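Local coordinates for transmembrane protein (Bartonella henselae, PDB 3PAM) that probably binds oligopeptides for an ABC-type transport system, as a domain of a family 5 extracellular solute-binding protein, at residues Glu132-Ser137 and Arg161-Ser166; Arg23-Ile28 and Trp106-Glu111; Glu48-Gly53 and Ile245-Ser250. All blocks are in the same frame, centred on the assembly; numbering follows the deposited sequence.

Contact 1. Residues Glu132-Ser137 and Arg161-Ser166; sequences EIMTQS and RTVDDS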
loop_
_atom_site.group_PDB
_atom_site.type_symbol
_atom_site.label_atom_id
_atom_site.label_comp_id
_atom_site.label_asym_id
_atom_site.label_seq_id
_atom_site.Cartn_x
_atom_site.Cartn_y
_atom_site.Cartn_z
ATOM N N GLU A 132 -14.699 2.510 -5.984
ATOM C CA GLU A 132 -14.291 2.983 -7.292
ATOM C C GLU A 132 -12.772 3.131 -7.363
ATOM O O GLU A 132 -12.140 3.612 -6.413
ATOM C CB GLU A 132 -14.958 4.332 -7.553
ATOM C CG GLU A 132 -14.837 4.869 -8.941
ATOM C CD GLU A 132 -15.007 6.380 -8.976
ATOM O OE1 GLU A 132 -14.210 7.094 -8.317
ATOM O OE2 GLU A 132 -15.930 6.858 -9.659
ATOM N N ILE A 133 -12.198 2.673 -8.477
ATOM C CA ILE A 133 -10.794 2.938 -8.801
ATOM C C ILE A 133 -10.725 3.960 -9.961
ATOM O O ILE A 133 -11.255 3.731 -11.060
ATOM C CB ILE A 133 -10.012 1.651 -9.144
ATOM C CG1 ILE A 133 -10.306 0.556 -8.110
ATOM C CG2 ILE A 133 -8.511 1.923 -9.175
ATOM C CD1 ILE A 133 -9.429 -0.699 -8.237
HETATM N N MSE A 134 -10.097 5.094 -9.672
HETATM C CA MSE A 134 -9.992 6.200 -10.613
HETATM C C MSE A 134 -8.652 6.114 -11.309
HETATM O O MSE A 134 -7.598 6.145 -10.670
HETATM C CB MSE A 134 -10.138 7.548 -9.896
HETATM C CG MSE A 134 -9.777 8.734 -10.751
HETATM SE SE MSE A 134 -10.150 10.410 -9.839
HETATM C CE MSE A 134 -11.905 10.644 -10.643
ATOM N N THR A 135 -8.694 5.979 -12.623
ATOM C CA THR A 135 -7.462 5.919 -13.392
ATOM C C THR A 135 -7.427 7.072 -14.358
ATOM O O THR A 135 -8.467 7.663 -14.668
ATOM C CB THR A 135 -7.329 4.607 -14.177
ATOM O OG1 THR A 135 -8.496 4.423 -14.990
ATOM C CG2 THR A 135 -7.157 3.425 -13.212
ATOM N N GLN A 136 -6.224 7.375 -14.830
ATOM C CA GLN A 136 -6.026 8.451 -15.797
ATOM C C GLN A 136 -5.717 7.951 -17.193
ATOM O O GLN A 136 -6.108 8.595 -18.166
ATOM C CB GLN A 136 -4.962 9.454 -15.324
ATOM C CG GLN A 136 -3.671 8.859 -14.752
ATOM C CD GLN A 136 -2.698 9.941 -14.294
ATOM O OE1 GLN A 136 -3.103 11.055 -13.962
ATOM N NE2 GLN A 136 -1.404 9.626 -14.299
ATOM N N SER A 137 -5.038 6.804 -17.297
ATOM C CA SER A 137 -4.542 6.302 -18.593
ATOM C C SER A 137 -4.987 4.861 -18.906
ATOM O O SER A 137 -5.264 4.078 -17.997
ATOM C CB SER A 137 -3.022 6.398 -18.637
ATOM O OG SER A 137 -2.426 5.287 -17.986
ATOM N N ARG A 161 -12.926 3.479 -13.230
ATOM C CA ARG A 161 -13.186 4.727 -13.960
ATOM C C ARG A 161 -11.901 5.244 -14.588
ATOM O O ARG A 161 -10.854 5.214 -13.962
ATOM C CB ARG A 161 -13.744 5.809 -13.036
ATOM C CG ARG A 161 -15.136 5.548 -12.488
ATOM C CD ARG A 161 -16.236 6.027 -13.411
ATOM N NE ARG A 161 -17.531 5.934 -12.737
ATOM C CZ ARG A 161 -18.701 6.332 -13.236
ATOM N NH1 ARG A 161 -18.779 6.869 -14.449
ATOM N NH2 ARG A 161 -19.811 6.186 -12.514
ATOM N N THR A 162 -11.986 5.701 -15.828
ATOM C CA THR A 162 -10.929 6.521 -16.403
ATOM C C THR A 162 -11.537 7.851 -16.805
ATOM O O THR A 162 -12.527 7.894 -17.538
ATOM C CB THR A 162 -10.253 5.870 -17.609
ATOM O OG1 THR A 162 -10.045 4.469 -17.346
ATOM C CG2 THR A 162 -8.940 6.503 -17.831
ATOM N N VAL A 163 -10.930 8.926 -16.303
ATOM C CA VAL A 163 -11.438 10.275 -16.468
ATOM C C VAL A 163 -10.387 11.207 -17.081
ATOM O O VAL A 163 -9.215 10.816 -17.261
ATOM C CB VAL A 163 -11.962 10.895 -15.111
ATOM C CG1 VAL A 163 -13.026 9.996 -14.453
ATOM C CG2 VAL A 163 -10.803 11.226 -14.144
ATOM N N ASP A 164 -10.823 12.437 -17.379
ATOM C CA ASP A 164 -9.949 13.484 -17.909
ATOM C C ASP A 164 -8.968 13.982 -16.844
ATOM O O ASP A 164 -9.138 13.726 -15.638
ATOM C CB ASP A 164 -10.777 14.663 -18.455
ATOM N N ASP A 165 -7.965 14.727 -17.295
ATOM C CA ASP A 165 -6.919 15.200 -16.401
ATOM C C ASP A 165 -7.368 16.280 -15.421
ATOM O O ASP A 165 -7.031 16.207 -14.248
ATOM C CB ASP A 165 -5.687 15.642 -17.179
ATOM C CG ASP A 165 -4.403 15.173 -16.531
ATOM O OD1 ASP A 165 -4.489 14.460 -15.500
ATOM O OD2 ASP A 165 -3.317 15.499 -17.057
ATOM N N SER A 166 -8.125 17.273 -15.880
ATOM C CA SER A 166 -8.690 18.287 -14.968
ATOM C C SER A 166 -9.388 17.588 -13.791
ATOM O O SER A 166 -9.038 17.812 -12.640
ATOM C CB SER A 166 -9.684 19.198 -15.686
ATOM O OG SER A 166 -9.569 19.059 -17.086
#
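Arg161 meets the strand 130-135 through both its backbone and its side chain. Its N donates to Ile133 O (Arg161 N to Ile133 O 2.8 Å). With CG anti to the carbonyl carbon (chi1 -68°), the chain passes Glu132, Arg161 CG lying 3.2 Å from Glu132 OE2; the bend at chi2 then carries NE on past it. Arg161 NE stands 3.6 Å from Glu132 OE2, a long salt bridge with the carboxylate and guanidinium planes 80° apart; Glu159 is the stronger partner of Arg161, as Arg171 is of Glu132. Arg161 O takes two bonds from one residue, from Thr135 N at 2.7 Å and from Thr135 OG1, which is tilted 35° out of the carbonyl plane. This is parallel pairing inside a beta-alpha-beta unit, strand 130-135, helix 138-152, strand 157-162. Thr162 lies with Thr135 on the helix 138-152 side, their hydroxyls 2.8 Å apart from OG1 to OG1, while a weak bond links Thr162 OG1 to Glu141. Val163 ends the ladder, its N 3.2 Å from Thr135 O. On the Met134 face, Val163 CG2 touches selenomethionine CE of Met134 at 3.7 Å, the two side chains crossing at about a right angle beside helix 165-174.

Contact 2. Residues Arg23-Ile28 and Trp106-Glu111; sequences RQALSI and WKLLQE. With EOH (ethanol), chain G.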
loop_
_atom_site.group_PDB
_atom_site.type_symbol
_atom_site.label_atom_id
_atom_site.label_comp_id
_atom_site.label_asym_id
_atom_site.label_seq_id
_atom_site.Cartn_x
_atom_site.Cartn_y
_atom_site.Cartn_z
ATOM N N ARG A 23 -6.800 -3.875 4.034
ATOM C CA ARG A 23 -5.823 -3.423 3.032
ATOM C C ARG A 23 -4.801 -4.554 2.811
ATOM O O ARG A 23 -4.393 -4.828 1.685
ATOM C CB ARG A 23 -5.154 -2.133 3.490
ATOM C CG ARG A 23 -6.153 -1.013 3.804
ATOM C CD ARG A 23 -5.450 0.321 3.967
ATOM N NE ARG A 23 -4.426 0.289 5.010
ATOM C CZ ARG A 23 -4.597 0.761 6.245
ATOM N NH1 ARG A 23 -5.756 1.319 6.599
ATOM N NH2 ARG A 23 -3.605 0.687 7.126
ATOM N N GLN A 24 -4.439 -5.249 3.887
ATOM C CA GLN A 24 -3.524 -6.369 3.752
ATOM C C GLN A 24 -4.143 -7.474 2.874
ATOM O O GLN A 24 -3.494 -7.995 1.967
ATOM C CB GLN A 24 -3.163 -6.885 5.128
ATOM C CG GLN A 24 -1.824 -7.551 5.219
ATOM C CD GLN A 24 -1.708 -8.376 6.497
ATOM O OE1 GLN A 24 -2.394 -8.094 7.478
ATOM N NE2 GLN A 24 -0.841 -9.387 6.492
ATOM N N ALA A 25 -5.418 -7.773 3.110
ATOM C CA ALA A 25 -6.148 -8.767 2.306
ATOM C C ALA A 25 -6.237 -8.375 0.834
ATOM O O ALA A 25 -5.975 -9.202 -0.033
ATOM C CB ALA A 25 -7.530 -8.986 2.868
ATOM N N LEU A 26 -6.622 -7.123 0.548
ATOM C CA LEU A 26 -6.795 -6.703 -0.844
ATOM C C LEU A 26 -5.468 -6.710 -1.586
ATOM O O LEU A 26 -5.420 -7.048 -2.775
ATOM C CB LEU A 26 -7.451 -5.316 -0.963
ATOM C CG LEU A 26 -8.902 -5.121 -0.505
ATOM C CD1 LEU A 26 -9.660 -4.240 -1.453
ATOM C CD2 LEU A 26 -9.660 -6.399 -0.307
ATOM N N SER A 27 -4.404 -6.325 -0.877
ATOM C CA SER A 27 -3.051 -6.379 -1.378
ATOM C C SER A 27 -2.681 -7.784 -1.828
ATOM O O SER A 27 -2.167 -7.975 -2.916
ATOM C CB SER A 27 -2.068 -5.889 -0.328
ATOM O OG SER A 27 -0.785 -5.709 -0.910
ATOM N N ILE A 28 -2.977 -8.773 -0.996
ATOM C CA ILE A 28 -2.731 -10.164 -1.357
ATOM C C ILE A 28 -3.566 -10.617 -2.568
ATOM O O ILE A 28 -3.073 -11.342 -3.430
ATOM C CB ILE A 28 -2.995 -11.086 -0.157
ATOM C CG1 ILE A 28 -2.080 -10.689 1.005
ATOM C CG2 ILE A 28 -2.808 -12.546 -0.560
ATOM C CD1 ILE A 28 -2.344 -11.466 2.285
ATOM N N TRP A 106 -9.238 -14.033 2.381
ATOM C CA TRP A 106 -10.535 -14.361 2.931
ATOM C C TRP A 106 -10.427 -14.518 4.440
ATOM O O TRP A 106 -11.245 -13.959 5.179
ATOM C CB TRP A 106 -11.075 -15.662 2.290
ATOM C CG TRP A 106 -12.343 -16.190 2.849
ATOM C CD1 TRP A 106 -12.609 -17.502 3.182
ATOM C CD2 TRP A 106 -13.544 -15.456 3.150
ATOM N NE1 TRP A 106 -13.892 -17.619 3.670
ATOM C CE2 TRP A 106 -14.483 -16.381 3.661
ATOM C CE3 TRP A 106 -13.916 -14.106 3.049
ATOM C CZ2 TRP A 106 -15.763 -15.996 4.060
ATOM C CZ3 TRP A 106 -15.183 -13.732 3.455
ATOM C CH2 TRP A 106 -16.088 -14.667 3.947
ATOM N N LYS A 107 -9.398 -15.258 4.867
ATOM C CA LYS A 107 -9.062 -15.409 6.278
ATOM C C LYS A 107 -8.895 -14.059 6.971
ATOM O O LYS A 107 -9.426 -13.843 8.048
ATOM C CB LYS A 107 -7.799 -16.276 6.450
ATOM N N LEU A 108 -8.164 -13.153 6.339
ATOM C CA LEU A 108 -7.935 -11.819 6.898
ATOM C C LEU A 108 -9.218 -10.982 7.009
ATOM O O LEU A 108 -9.404 -10.226 7.972
ATOM C CB LEU A 108 -6.869 -11.074 6.089
ATOM C CG LEU A 108 -5.426 -11.362 6.502
ATOM C CD1 LEU A 108 -4.442 -11.048 5.379
ATOM C CD2 LEU A 108 -5.057 -10.589 7.771
ATOM N N LEU A 109 -10.102 -11.123 6.028
ATOM C CA LEU A 109 -11.367 -10.385 6.055
ATOM C C LEU A 109 -12.332 -10.869 7.142
ATOM O O LEU A 109 -13.024 -10.067 7.760
ATOM C CB LEU A 109 -12.022 -10.378 4.674
ATOM C CG LEU A 109 -11.222 -9.514 3.690
ATOM C CD1 LEU A 109 -11.211 -10.101 2.282
ATOM C CD2 LEU A 109 -11.735 -8.056 3.677
ATOM N N GLN A 110 -12.383 -12.173 7.376
ATOM C CA GLN A 110 -13.202 -12.700 8.454
ATOM C C GLN A 110 -12.806 -12.097 9.813
ATOM O O GLN A 110 -13.683 -11.686 10.587
ATOM C CB GLN A 110 -13.194 -14.240 8.463
ATOM C CG GLN A 110 -13.884 -14.867 7.236
ATOM C CD GLN A 110 -13.623 -16.362 7.085
ATOM O OE1 GLN A 110 -13.784 -17.133 8.019
ATOM N NE2 GLN A 110 -13.207 -16.771 5.896
ATOM N N GLU A 111 -11.495 -12.008 10.066
ATOM C CA GLU A 111 -10.961 -11.416 11.298
ATOM C C GLU A 111 -11.430 -10.002 11.483
ATOM O O GLU A 111 -11.723 -9.569 12.605
ATOM C CB GLU A 111 -9.443 -11.374 11.278
ATOM C CG GLU A 111 -8.787 -12.609 10.723
ATOM C CD GLU A 111 -7.378 -12.801 11.240
ATOM O OE1 GLU A 111 -6.794 -11.839 11.806
ATOM O OE2 GLU A 111 -6.857 -13.924 11.082
HETATM C C1 EOH G . -10.196 -9.333 16.052
HETATM C C2 EOH G . -10.559 -8.694 17.407
HETATM O O EOH G . -11.374 -10.029 15.607
#
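Leu108 reaches across from helix 99-111 and meets three residues of helix 20-29 in turn. Leu108 CB rests against Ala25 CB at 3.9 Å, close to the point where the two backbones are nearest, and CG then carries the two methyls toward Gln24 and Ile28. Leu108 CD1 lies 3.8 Å from Ile28 CD1, the isoleucine chain crossing the leucine at about a right angle, and 4.0 Å from Gln24 CD. The other methyl, Leu108 CD2, stops 3.7 Å from Gln24 OE1, a van der Waals contact with the amide oxygen. Gln24 holds CG opposite its own backbone N (chi1 -153°) and runs on extended, which brings its amide across the leucine methyls, the two chains at about a right angle.

Leu109 joins in from the next position, its CG 3.8 Å from Ala25 CB, and the alanine methyl meets both consecutive leucines, which come at it from directions about a right angle apart. The small side chain of Ala25 suits a close approach: the short helical axes come within 8.5 Å, 164° between their directions. The result is a mainly apolar, nearly antiparallel helix pair, with the Gln24 amide at one side. At the end of helix 99-111, Glu111 O accepts a bond from an ethanol, probably from the crystallisation liquor (EOH O to Glu111 O 3.1 Å).

Helix 20-29 lies between this helix and the main sheet, where Leu26 and Arg23 pack on Phe10 of strand 5-10. Leu109 also touches Leu121 of strand 120-122 and Phe114, while Leu108 leans on Arg21.

Contact 3. Residues Glu48-Gly53 and Ile245-Ser250; sequences EGYWDG and ILISGS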
loop_
_atom_site.group_PDB
_atom_site.type_symbol
_atom_site.label_atom_id
_atom_site.label_comp_id
_atom_site.label_asym_id
_atom_site.label_seq_id
_atom_site.Cartn_x
_atom_site.Cartn_y
_atom_site.Cartn_z
ATOM N N GLU A 48 8.152 -3.748 -3.885
ATOM C CA GLU A 48 7.746 -4.472 -2.693
ATOM C C GLU A 48 7.575 -3.563 -1.509
ATOM O O GLU A 48 6.553 -3.558 -0.880
ATOM C CB GLU A 48 8.756 -5.542 -2.317
ATOM C CG GLU A 48 8.633 -6.804 -3.077
ATOM C CD GLU A 48 9.257 -7.960 -2.382
ATOM O OE1 GLU A 48 9.301 -7.966 -1.168
ATOM O OE2 GLU A 48 9.692 -8.880 -3.044
ATOM N N GLY A 49 8.608 -2.822 -1.187
ATOM C CA GLY A 49 8.573 -1.917 -0.077
ATOM C C GLY A 49 8.704 -0.523 -0.586
ATOM O O GLY A 49 8.277 -0.217 -1.655
ATOM N N TYR A 50 9.312 0.324 0.204
ATOM C CA TYR A 50 9.357 1.715 -0.121
ATOM C C TYR A 50 10.726 2.251 -0.433
ATOM O O TYR A 50 10.827 3.289 -0.979
ATOM C CB TYR A 50 8.673 2.505 0.979
ATOM C CG TYR A 50 7.210 2.229 1.032
ATOM C CD1 TYR A 50 6.323 3.033 0.368
ATOM C CD2 TYR A 50 6.720 1.150 1.715
ATOM C CE1 TYR A 50 5.020 2.784 0.394
ATOM C CE2 TYR A 50 5.417 0.899 1.736
ATOM C CZ TYR A 50 4.567 1.722 1.075
ATOM O OH TYR A 50 3.241 1.488 1.079
ATOM N N TRP A 51 11.779 1.522 -0.124
ATOM C CA TRP A 51 13.094 1.960 -0.507
ATOM C C TRP A 51 13.859 0.781 -1.059
ATOM O O TRP A 51 14.937 0.500 -0.613
ATOM C CB TRP A 51 13.809 2.587 0.678
ATOM C CG TRP A 51 13.374 3.967 0.907
ATOM C CD1 TRP A 51 13.837 5.052 0.305
ATOM C CD2 TRP A 51 12.352 4.407 1.787
ATOM N NE1 TRP A 51 13.200 6.144 0.738
ATOM C CE2 TRP A 51 12.268 5.775 1.654
ATOM C CE3 TRP A 51 11.496 3.770 2.670
ATOM C CZ2 TRP A 51 11.381 6.530 2.377
ATOM C CZ3 TRP A 51 10.636 4.511 3.377
ATOM C CH2 TRP A 51 10.582 5.875 3.237
ATOM N N ASP A 52 13.237 0.088 -2.010
ATOM C CA ASP A 52 13.776 -1.101 -2.702
ATOM C C ASP A 52 15.116 -0.922 -3.415
ATOM O O ASP A 52 15.292 -0.005 -4.210
ATOM C CB ASP A 52 12.758 -1.661 -3.702
ATOM C CG ASP A 52 11.506 -2.207 -3.025
ATOM O OD1 ASP A 52 11.376 -2.085 -1.781
ATOM O OD2 ASP A 52 10.643 -2.752 -3.741
ATOM N N GLY A 53 16.043 -1.830 -3.129
ATOM C CA GLY A 53 17.324 -1.863 -3.809
ATOM C C GLY A 53 18.187 -0.698 -3.392
ATOM O O GLY A 53 18.899 -0.123 -4.198
ATOM N N ILE A 245 7.127 0.093 8.969
ATOM C CA ILE A 245 5.802 0.581 9.314
ATOM C C ILE A 245 4.912 0.718 8.097
ATOM O O ILE A 245 3.725 0.401 8.156
ATOM C CB ILE A 245 5.885 1.942 10.030
ATOM C CG1 ILE A 245 6.601 1.758 11.365
ATOM C CG2 ILE A 245 4.482 2.539 10.242
ATOM C CD1 ILE A 245 6.766 3.008 12.142
ATOM N N LEU A 246 5.466 1.197 6.994
ATOM C CA LEU A 246 4.644 1.456 5.831
ATOM C C LEU A 246 4.290 0.155 5.149
ATOM O O LEU A 246 3.171 -0.040 4.674
ATOM C CB LEU A 246 5.358 2.406 4.887
ATOM C CG LEU A 246 5.633 3.790 5.472
ATOM C CD1 LEU A 246 6.355 4.642 4.441
ATOM C CD2 LEU A 246 4.347 4.436 5.880
ATOM N N ILE A 247 5.248 -0.754 5.111
ATOM C CA ILE A 247 4.958 -2.121 4.688
ATOM C C ILE A 247 3.850 -2.737 5.550
ATOM O O ILE A 247 2.921 -3.362 5.029
ATOM C CB ILE A 247 6.239 -2.991 4.713
ATOM C CG1 ILE A 247 7.203 -2.517 3.629
ATOM C CG2 ILE A 247 5.926 -4.494 4.545
ATOM C CD1 ILE A 247 8.637 -2.935 3.876
ATOM N N SER A 248 3.941 -2.559 6.864
ATOM C CA SER A 248 2.976 -3.187 7.776
ATOM C C SER A 248 1.632 -2.509 7.707
ATOM O O SER A 248 0.622 -3.089 8.096
ATOM C CB SER A 248 3.476 -3.155 9.219
ATOM O OG SER A 248 4.625 -3.949 9.343
ATOM N N GLY A 249 1.630 -1.260 7.241
ATOM C CA GLY A 249 0.402 -0.536 7.045
ATOM C C GLY A 249 -0.387 -0.906 5.812
ATOM O O GLY A 249 -1.586 -0.674 5.780
ATOM N N SER A 250 0.265 -1.468 4.795
ATOM C CA SER A 250 -0.372 -1.680 3.494
ATOM C C SER A 250 -1.139 -0.431 3.025
ATOM O O SER A 250 -2.274 -0.527 2.567
ATOM C CB SER A 250 -1.274 -2.929 3.498
ATOM O OG SER A 250 -0.493 -4.127 3.531
HETATM O O HOH W 1 2.285 -1.270 1.969
#
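Tyr50 lays one face of its ring against Leu246: CB of the leucine sits 3.9 Å from the ring centroid, 28° off the normal, a CH-pi contact whose closest pair is Tyr50 CE2 and Leu246 CB at 3.5 Å. The side chains cross at about a right angle, the ring being directed at the helix because Tyr50 CG stands opposite its carbonyl carbon (chi1 -67°). Ile247 comes in beside it, with CG1 4.0 Å from Gly49 CA, an approach made across a residue with no side chain. Trp51 adds a looser touch, CZ3 to Leu246 CD1 at 4.4 Å.

The tyrosine hydroxyl does not bond to the helix directly. One water lies 3.1 Å from Tyr50 OH and donates to Leu246 O, which bridges the polar end of the ring to a carbonyl near the end of the helix.

Further out, Asp52 fixes the shape of the loop. Its OD2 receives Glu48 N at 2.7 Å and its OD1 receives Gly49 N at 2.9 Å, each oxygen using its syn lone pair, so the carboxylate ties the loop back on the backbone of Glu48 and Gly49. Tyr50 N is held in addition by Asp243 of helix 232-249.

The loop following strand 45-46 thereby lies along the last turn of helix 232-249. Leu246 also meets Ile219 of helix 217-228 and Trp198 of helix 193-198, and Trp51 packs on Val239 and Leu242, earlier in helix 232-249, as well as on Gln194 of helix 193-198.

Overall arrangement
Contact 3 is the buried one, its centre about 8 Å from the chain centre; contacts 1 and 2 are partly buried, and contact 1 sits farthest out, its centre about 19 Å from the chain centre. Their chemistry differs accordingly. Contact 1 joins an outer strand to its neighbour through backbone and hydroxyl bonds, with an ion pair and a small apolar touch at the sides; contact 2 is mainly apolar helix packing; contact 3 sets aromatic rings on a helix, with a water linking the polar groups. Contacts 2 and 3 touch through Arg23, whose NH2 is 2.8 Å from Gly249 O, a probable hydrogen bond. Contact 1 touches neither, though its strands share the mixed sheet with strand 45-46, which leads into contact 3.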